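Local coordinates for putative sensory box/GGDEF family protein (Vibrio parahaemolyticus, PDB 3LID) that probably senses an extracellular signal through its PDC-fold domain, the part crystallised here, and probably makes cyclic di-GMP from GTP through a separate GGDEF domain, at residues 77-87 and 165-176. Numbering follows the deposited sequence.
Sequences KLYKQIRFLDT and QGYLVLNVDIEY. With PO4 (phosphate ion), chain C.
Arg83 and Asn171 meet on one face of an antiparallel strand pair, beside a bound phosphate. Backbone bonds pair Arg83 with Val169 and Leu85 with Tyr167, both as hydrogen-bonded pairs. Arg83 CB lies 3.9 Å from Val169 O. The chain then runs straight through chi2 and bends at chi3 (-70°), which turns the guanidinium toward Asn171. NE donates to a water that also bridges Val169 O and Asn171 OD1. Arg83 NH2 bonds Asn171 OD1 at 3.0 Å, tilted from the amide plane, and phosphate O3 at 2.8 Å. Arg83 NH1 bonds phosphate O2 at 3.0 Å and forms a salt bridge with Glu91. Asn171 ND2 also donates to phosphate O3, at 3.0 Å, and to Glu138. Guanidinium and amide planes stand 73° apart. The phosphate, probably from the crystallisation liquor, may mark a ligand pocket of this PDC-fold (Cache) sensor domain; Lys113, Arg116, Tyr118, Arg139 and Arg153 complete its site. The other face is apolar: Ile82 CG2 touches Leu170 CD2 at 3.6 Å, and Tyr79 CE1 touches Val172 CG2 at 3.7 Å. Strands 79-86 and 163-173 are central in the sheet, flanked by strands 91-98 and 150-160. Helix 9-45 packs on the Tyr79 and Leu170 face, helix 117-124 on the Arg83 face.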
# COMPACT_ATOMS: atom_id res chain seq x y z
N LYS A 77 -0.82 9.12 9.09
CA LYS A 77 0.28 8.13 9.28
C LYS A 77 0.60 7.28 8.01
O LYS A 77 1.74 6.80 7.90
CB LYS A 77 0.04 7.18 10.47
CG LYS A 77 -0.21 8.02 11.72
CD LYS A 77 -0.50 7.05 12.88
CE LYS A 77 -1.09 7.80 14.02
NZ LYS A 77 -0.04 8.48 14.72
N LEU A 78 -0.36 7.12 7.10
CA LEU A 78 -0.16 6.20 6.02
C LEU A 78 0.51 6.82 4.78
O LEU A 78 0.77 6.09 3.81
CB LEU A 78 -1.49 5.52 5.56
CG LEU A 78 -2.63 6.50 5.21
CD1 LEU A 78 -2.46 6.85 3.80
CD2 LEU A 78 -4.03 5.78 5.38
N TYR A 79 0.76 8.11 4.83
CA TYR A 79 1.54 8.77 3.72
C TYR A 79 3.01 8.91 4.08
O TYR A 79 3.33 9.51 5.09
CB TYR A 79 0.98 10.15 3.37
CG TYR A 79 -0.47 10.09 3.03
CD1 TYR A 79 -0.89 9.59 1.81
CD2 TYR A 79 -1.46 10.49 3.98
CE1 TYR A 79 -2.24 9.50 1.48
CE2 TYR A 79 -2.81 10.41 3.64
CZ TYR A 79 -3.19 9.86 2.43
OH TYR A 79 -4.52 9.77 2.10
N LYS A 80 3.87 8.28 3.28
CA LYS A 80 5.30 8.38 3.46
C LYS A 80 5.83 9.73 2.87
O LYS A 80 6.78 10.29 3.37
CB LYS A 80 5.94 7.16 2.81
CG LYS A 80 7.42 7.13 3.13
CD LYS A 80 7.92 5.69 3.14
CE LYS A 80 9.35 5.61 3.58
NZ LYS A 80 10.22 6.22 2.53
N GLN A 81 5.14 10.24 1.87
CA GLN A 81 5.46 11.56 1.33
C GLN A 81 4.22 12.19 0.83
O GLN A 81 3.31 11.51 0.43
CB GLN A 81 6.37 11.42 0.04
CG GLN A 81 7.70 10.73 0.34
CD GLN A 81 8.54 10.68 -0.94
OE1 GLN A 81 8.63 9.64 -1.64
NE2 GLN A 81 9.11 11.82 -1.27
N ILE A 82 4.21 13.53 0.81
CA ILE A 82 3.14 14.31 0.24
C ILE A 82 3.89 15.42 -0.53
O ILE A 82 4.72 16.12 0.07
CB ILE A 82 2.26 14.97 1.30
CG1 ILE A 82 1.60 13.83 2.14
CG2 ILE A 82 1.15 15.87 0.60
CD1 ILE A 82 0.78 14.43 3.32
N ARG A 83 3.65 15.48 -1.84
CA ARG A 83 4.44 16.37 -2.68
C ARG A 83 3.58 17.14 -3.64
O ARG A 83 2.49 16.74 -4.06
CB ARG A 83 5.34 15.54 -3.55
CG ARG A 83 6.52 14.92 -2.73
CD ARG A 83 7.45 14.04 -3.62
NE ARG A 83 6.69 12.82 -4.00
CZ ARG A 83 7.21 11.86 -4.79
NH1 ARG A 83 8.47 12.00 -5.31
NH2 ARG A 83 6.51 10.75 -5.03
N PHE A 84 4.14 18.27 -4.07
CA PHE A 84 3.58 18.97 -5.22
C PHE A 84 4.73 19.03 -6.25
O PHE A 84 5.86 19.43 -5.91
CB PHE A 84 3.14 20.41 -4.87
CG PHE A 84 2.46 21.08 -6.02
CD1 PHE A 84 1.14 20.74 -6.33
CD2 PHE A 84 3.20 21.92 -6.88
CE1 PHE A 84 0.50 21.29 -7.42
CE2 PHE A 84 2.53 22.51 -8.06
CZ PHE A 84 1.18 22.18 -8.27
N LEU A 85 4.46 18.54 -7.46
CA LEU A 85 5.40 18.62 -8.61
C LEU A 85 4.86 19.67 -9.57
O LEU A 85 3.67 19.77 -9.82
CB LEU A 85 5.49 17.25 -9.37
CG LEU A 85 6.38 16.18 -8.70
CD1 LEU A 85 5.95 15.82 -7.27
CD2 LEU A 85 6.20 14.85 -9.61
N ASP A 86 5.77 20.44 -10.16
CA ASP A 86 5.25 21.41 -11.14
C ASP A 86 4.97 20.73 -12.47
O ASP A 86 5.16 19.48 -12.60
CB ASP A 86 6.23 22.58 -11.22
CG ASP A 86 7.58 22.23 -11.87
OD1 ASP A 86 7.83 21.16 -12.51
OD2 ASP A 86 8.51 23.10 -11.69
N THR A 87 4.57 21.53 -13.48
CA THR A 87 4.19 20.86 -14.73
C THR A 87 5.35 20.20 -15.43
O THR A 87 5.15 19.30 -16.23
CB THR A 87 3.49 21.82 -15.73
OG1 THR A 87 4.39 22.91 -15.98
CG2 THR A 87 2.21 22.35 -15.12
N GLN A 165 -1.19 23.81 -12.88
CA GLN A 165 -0.01 24.28 -12.13
C GLN A 165 1.01 23.18 -11.80
O GLN A 165 2.18 23.44 -11.53
CB GLN A 165 -0.47 24.93 -10.81
CG GLN A 165 -1.45 26.12 -11.09
CD GLN A 165 -0.74 27.21 -11.96
OE1 GLN A 165 0.26 27.77 -11.53
NE2 GLN A 165 -1.29 27.53 -13.14
N GLY A 166 0.53 21.96 -11.84
CA GLY A 166 1.40 20.84 -11.38
C GLY A 166 0.50 19.68 -10.91
O GLY A 166 -0.65 19.58 -11.24
N TYR A 167 1.11 18.85 -10.07
CA TYR A 167 0.47 17.60 -9.65
C TYR A 167 0.63 17.43 -8.18
O TYR A 167 1.74 17.54 -7.66
CB TYR A 167 1.18 16.40 -10.36
CG TYR A 167 1.10 16.60 -11.86
CD1 TYR A 167 0.01 16.08 -12.58
CD2 TYR A 167 2.10 17.28 -12.54
CE1 TYR A 167 -0.10 16.32 -13.98
CE2 TYR A 167 2.01 17.54 -13.93
CZ TYR A 167 0.89 17.04 -14.62
OH TYR A 167 0.79 17.27 -15.96
N LEU A 168 -0.47 17.13 -7.51
CA LEU A 168 -0.39 16.63 -6.12
C LEU A 168 -0.11 15.13 -6.18
O LEU A 168 -0.78 14.43 -6.92
CB LEU A 168 -1.74 16.86 -5.47
CG LEU A 168 -1.87 16.28 -4.07
CD1 LEU A 168 -0.96 17.08 -3.12
CD2 LEU A 168 -3.35 16.42 -3.57
N VAL A 169 0.87 14.66 -5.40
CA VAL A 169 1.22 13.26 -5.39
C VAL A 169 1.32 12.83 -3.95
O VAL A 169 2.04 13.45 -3.14
CB VAL A 169 2.62 13.03 -6.02
CG1 VAL A 169 2.97 11.54 -6.00
CG2 VAL A 169 2.62 13.53 -7.50
N LEU A 170 0.63 11.72 -3.62
CA LEU A 170 0.68 11.25 -2.23
C LEU A 170 1.19 9.82 -2.25
O LEU A 170 0.65 9.02 -2.97
CB LEU A 170 -0.79 11.23 -1.65
CG LEU A 170 -1.62 12.48 -2.04
CD1 LEU A 170 -3.07 12.28 -1.60
CD2 LEU A 170 -0.95 13.67 -1.30
N ASN A 171 2.18 9.50 -1.47
CA ASN A 171 2.77 8.15 -1.49
C ASN A 171 2.18 7.42 -0.31
O ASN A 171 2.63 7.60 0.82
CB ASN A 171 4.30 8.19 -1.39
CG ASN A 171 4.93 8.55 -2.68
OD1 ASN A 171 4.42 9.44 -3.41
ND2 ASN A 171 6.02 7.86 -3.03
N VAL A 172 1.25 6.52 -0.62
CA VAL A 172 0.64 5.62 0.40
C VAL A 172 1.62 4.49 0.68
O VAL A 172 2.11 3.80 -0.23
CB VAL A 172 -0.72 5.12 -0.09
CG1 VAL A 172 -1.26 4.06 0.94
CG2 VAL A 172 -1.73 6.33 -0.30
N ASP A 173 1.97 4.36 1.94
CA ASP A 173 3.08 3.51 2.38
C ASP A 173 2.53 2.07 2.66
O ASP A 173 1.82 1.80 3.65
CB ASP A 173 3.57 4.16 3.66
CG ASP A 173 4.68 3.37 4.36
OD1 ASP A 173 5.02 2.26 3.96
OD2 ASP A 173 5.19 3.90 5.33
N ILE A 174 2.75 1.19 1.69
CA ILE A 174 2.25 -0.21 1.84
C ILE A 174 2.91 -0.97 3.00
O ILE A 174 2.26 -1.80 3.66
CB ILE A 174 2.50 -0.95 0.50
CG1 ILE A 174 1.69 -0.28 -0.66
CG2 ILE A 174 2.12 -2.45 0.58
CD1 ILE A 174 0.11 -0.25 -0.44
N GLU A 175 4.15 -0.65 3.34
CA GLU A 175 4.75 -1.30 4.50
C GLU A 175 4.04 -0.92 5.81
O GLU A 175 3.80 -1.75 6.67
CB GLU A 175 6.22 -0.88 4.58
CG GLU A 175 6.94 -1.40 5.85
CD GLU A 175 8.40 -0.93 5.87
OE1 GLU A 175 8.63 0.28 5.66
OE2 GLU A 175 9.30 -1.77 6.07
N TYR A 176 3.71 0.36 5.95
CA TYR A 176 2.96 0.80 7.12
C TYR A 176 1.58 0.07 7.13
O TYR A 176 1.18 -0.44 8.20
CB TYR A 176 2.68 2.32 7.02
CG TYR A 176 1.74 2.78 8.06
CD1 TYR A 176 2.19 2.97 9.38
CD2 TYR A 176 0.37 2.99 7.74
CE1 TYR A 176 1.30 3.34 10.39
CE2 TYR A 176 -0.54 3.35 8.77
CZ TYR A 176 -0.06 3.53 10.03
OH TYR A 176 -1.01 3.88 11.01
P PO4 C . 9.05 8.24 -5.66
O1 PO4 C . 9.71 8.56 -4.30
O2 PO4 C . 9.47 9.42 -6.55
O3 PO4 C . 7.55 8.21 -5.57
O4 PO4 C . 9.60 6.94 -6.22
O HOH W 1 4.05 6.17 6.42
O HOH W 2 4.34 12.02 -2.59
O HOH W 3 2.69 18.39 -17.29
O HOH W 4 4.48 24.57 -13.43